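Local coordinates for protein rhamnonate dehydratase (Gibberella zeae PH-1, PDB 3FXG) that probably dehydrates L-rhamnonate to 2-keto-3-deoxy-L-rhamnonate as a magnesium-dependent lyase of the enolase superfamily, at residues A[164-169]-A[330-335]. Sequence-based numbering, arbitrary orientation.
Sequences LDFYCT and YSYHFQ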
loop_
_atom_site.group_PDB
_atom_site.type_symbol
_atom_site.label_atom_id
_atom_site.label_comp_id
_atom_site.label_asym_id
_atom_site.label_seq_id
_atom_site.Cartn_x
_atom_site.Cartn_y
_atom_site.Cartn_z
ATOM N N LEU A 164 32.409 27.017 -3.834
ATOM C CA LEU A 164 31.637 26.255 -2.857
ATOM C C LEU A 164 31.097 27.222 -1.812
ATOM O O LEU A 164 31.872 27.843 -1.085
ATOM C CB LEU A 164 32.528 25.217 -2.169
ATOM C CG LEU A 164 32.074 23.753 -2.155
ATOM C CD1 LEU A 164 32.980 22.972 -1.208
ATOM C CD2 LEU A 164 30.624 23.640 -1.705
ATOM N N ASP A 165 29.775 27.349 -1.741
ATOM C CA ASP A 165 29.142 28.242 -0.773
ATOM C C ASP A 165 28.831 27.512 0.534
ATOM O O ASP A 165 28.359 26.372 0.527
ATOM C CB ASP A 165 27.863 28.838 -1.365
ATOM C CG ASP A 165 28.143 29.743 -2.549
ATOM O OD1 ASP A 165 28.939 30.693 -2.392
ATOM O OD2 ASP A 165 27.573 29.507 -3.634
ATOM N N PHE A 166 29.101 28.182 1.651
ATOM C CA PHE A 166 28.891 27.609 2.978
ATOM C C PHE A 166 27.819 28.301 3.803
ATOM O O PHE A 166 27.527 29.482 3.617
ATOM C CB PHE A 166 30.167 27.706 3.823
ATOM C CG PHE A 166 31.308 26.855 3.347
ATOM C CD1 PHE A 166 31.862 25.897 4.194
ATOM C CD2 PHE A 166 31.878 27.052 2.093
ATOM C CE1 PHE A 166 32.971 25.151 3.798
ATOM C CE2 PHE A 166 32.986 26.309 1.688
ATOM C CZ PHE A 166 33.534 25.356 2.542
ATOM N N TYR A 167 27.252 27.545 4.738
ATOM C CA TYR A 167 26.306 28.093 5.692
ATOM C C TYR A 167 27.084 27.847 6.985
ATOM O O TYR A 167 27.929 26.955 7.039
ATOM C CB TYR A 167 24.954 27.362 5.656
ATOM C CG TYR A 167 24.931 25.937 6.153
ATOM C CD1 TYR A 167 24.834 25.653 7.516
ATOM C CD2 TYR A 167 24.937 24.868 5.255
ATOM C CE1 TYR A 167 24.735 24.342 7.971
ATOM C CE2 TYR A 167 24.838 23.554 5.701
ATOM C CZ TYR A 167 24.735 23.298 7.059
ATOM O OH TYR A 167 24.615 22.001 7.503
ATOM N N CYS A 168 26.837 28.641 8.016
ATOM C CA CYS A 168 27.596 28.491 9.247
ATOM C C CYS A 168 26.792 27.932 10.409
ATOM O O CYS A 168 25.721 28.447 10.735
ATOM C CB CYS A 168 28.192 29.849 9.634
ATOM S SG CYS A 168 29.269 29.822 11.075
ATOM N N THR A 169 27.317 26.877 11.027
ATOM C CA THR A 169 26.661 26.250 12.173
ATOM C C THR A 169 27.287 26.799 13.449
ATOM O O THR A 169 28.492 26.669 13.667
ATOM C CB THR A 169 26.827 24.717 12.157
ATOM O OG1 THR A 169 26.293 24.194 10.935
ATOM C CG2 THR A 169 26.095 24.086 13.335
ATOM N N TYR A 330 37.941 16.911 3.391
ATOM C CA TYR A 330 37.414 15.613 2.985
ATOM C C TYR A 330 36.026 15.797 2.384
ATOM O O TYR A 330 35.604 15.029 1.518
ATOM C CB TYR A 330 37.359 14.662 4.181
ATOM C CG TYR A 330 38.691 14.525 4.875
ATOM C CD1 TYR A 330 39.856 14.296 4.142
ATOM C CD2 TYR A 330 38.796 14.654 6.259
ATOM C CE1 TYR A 330 41.095 14.204 4.768
ATOM C CE2 TYR A 330 40.032 14.563 6.896
ATOM C CZ TYR A 330 41.175 14.340 6.143
ATOM O OH TYR A 330 42.401 14.271 6.758
ATOM N N SER A 331 35.316 16.820 2.847
ATOM C CA SER A 331 33.990 17.105 2.324
ATOM C C SER A 331 34.062 18.133 1.196
ATOM O O SER A 331 33.278 18.072 0.251
ATOM C CB SER A 331 33.067 17.601 3.441
ATOM O OG SER A 331 33.672 18.648 4.178
ATOM N N TYR A 332 35.009 19.065 1.275
ATOM C CA TYR A 332 35.130 20.079 0.229
ATOM C C TYR A 332 35.384 19.443 -1.134
ATOM O O TYR A 332 34.736 19.793 -2.120
ATOM C CB TYR A 332 36.266 21.068 0.538
ATOM C CG TYR A 332 36.184 21.699 1.910
ATOM C CD1 TYR A 332 34.973 21.762 2.600
ATOM C CD2 TYR A 332 37.320 22.231 2.524
ATOM C CE1 TYR A 332 34.894 22.332 3.862
ATOM C CE2 TYR A 332 37.249 22.807 3.790
ATOM C CZ TYR A 332 36.033 22.850 4.451
ATOM O OH TYR A 332 35.948 23.398 5.708
ATOM N N HIS A 333 36.323 18.505 -1.188
ATOM C CA HIS A 333 36.647 17.853 -2.450
ATOM C C HIS A 333 35.461 17.079 -3.005
ATOM O O HIS A 333 35.305 16.949 -4.217
ATOM C CB HIS A 333 37.850 16.921 -2.280
ATOM C CG HIS A 333 39.170 17.631 -2.288
ATOM N ND1 HIS A 333 39.601 18.422 -1.243
ATOM C CD2 HIS A 333 40.161 17.657 -3.211
ATOM C CE1 HIS A 333 40.801 18.901 -1.521
ATOM N NE2 HIS A 333 41.164 18.452 -2.709
ATOM N N PHE A 334 34.625 16.572 -2.110
ATOM C CA PHE A 334 33.450 15.824 -2.525
ATOM C C PHE A 334 32.360 16.766 -3.033
ATOM O O PHE A 334 31.842 16.589 -4.135
ATOM C CB PHE A 334 32.914 14.996 -1.356
ATOM C CG PHE A 334 31.639 14.277 -1.666
ATOM C CD1 PHE A 334 31.633 13.178 -2.514
ATOM C CD2 PHE A 334 30.433 14.721 -1.131
ATOM C CE1 PHE A 334 30.441 12.530 -2.830
ATOM C CE2 PHE A 334 29.237 14.079 -1.443
ATOM C CZ PHE A 334 29.245 12.984 -2.294
ATOM N N GLN A 335 32.017 17.770 -2.229
ATOM C CA GLN A 335 30.974 18.727 -2.593
ATOM C C GLN A 335 31.198 19.462 -3.903
ATOM O O GLN A 335 30.251 19.765 -4.625
ATOM C CB GLN A 335 30.791 19.777 -1.489
ATOM C CG GLN A 335 30.090 19.280 -0.243
ATOM C CD GLN A 335 28.871 18.438 -0.561
ATOM O OE1 GLN A 335 28.998 17.283 -0.964
ATOM N NE2 GLN A 335 27.682 19.012 -0.391
#
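Tyr332 and Gln335, one turn apart on helix 329-335, meet Leu164 and Phe166, alternate residues of strand 163-169. Tyr332 carries the aromatic part of the contact. Its CG lies beside the backbone N and anti to the carbonyl carbon (chi1 -53°), which brings the outer part of the ring, CE1 above all, up against Phe166. There Phe166 turns its edge to the tyrosine face in an offset edge-to-face pair, with the ring centroids of Phe166 and Tyr332 5.3 Å apart and the planes inclined at 70°. Phe166 CE1 comes to 3.4 Å and Phe166 CZ to 3.6 Å from Tyr332 CE1. Backbone atoms of Tyr332 contribute as well: Leu164 CD1 packs 3.7 Å from Tyr332 O and 4.2 Å from Tyr332 CB, and this methyl rests beside the backbone and CB of Tyr332, while Phe166 meets the ring.

At Gln335 the aliphatic root of the side chain does the touching. Gln335 CB sits against both methyls of Leu164, 3.9 Å from CD1 and from CD2, and the two side chains cross at about a right angle. Beyond CB the chain bends at chi2 (-45°), and the amide is bound elsewhere: NE2 donates to Phe343 O and Val322 O, which satisfies this buried donor and anchors the amide. No hydrogen bond runs between residues 164-169 and 330-335, and the four residues that touch are all buried. Leu375 of strand 374-376 adds to the apolar surroundings of both rings. Strand 344-347, last of the parallel strands, pairs with strand 163-169, the first, and so closes the barrel; helix 329-335 lies just before it in the chain. Packing of outer helices on the barrel strands is the hallmark of TIM barrels, here the modified (β/α)7β barrel expected of the enolase superfamily.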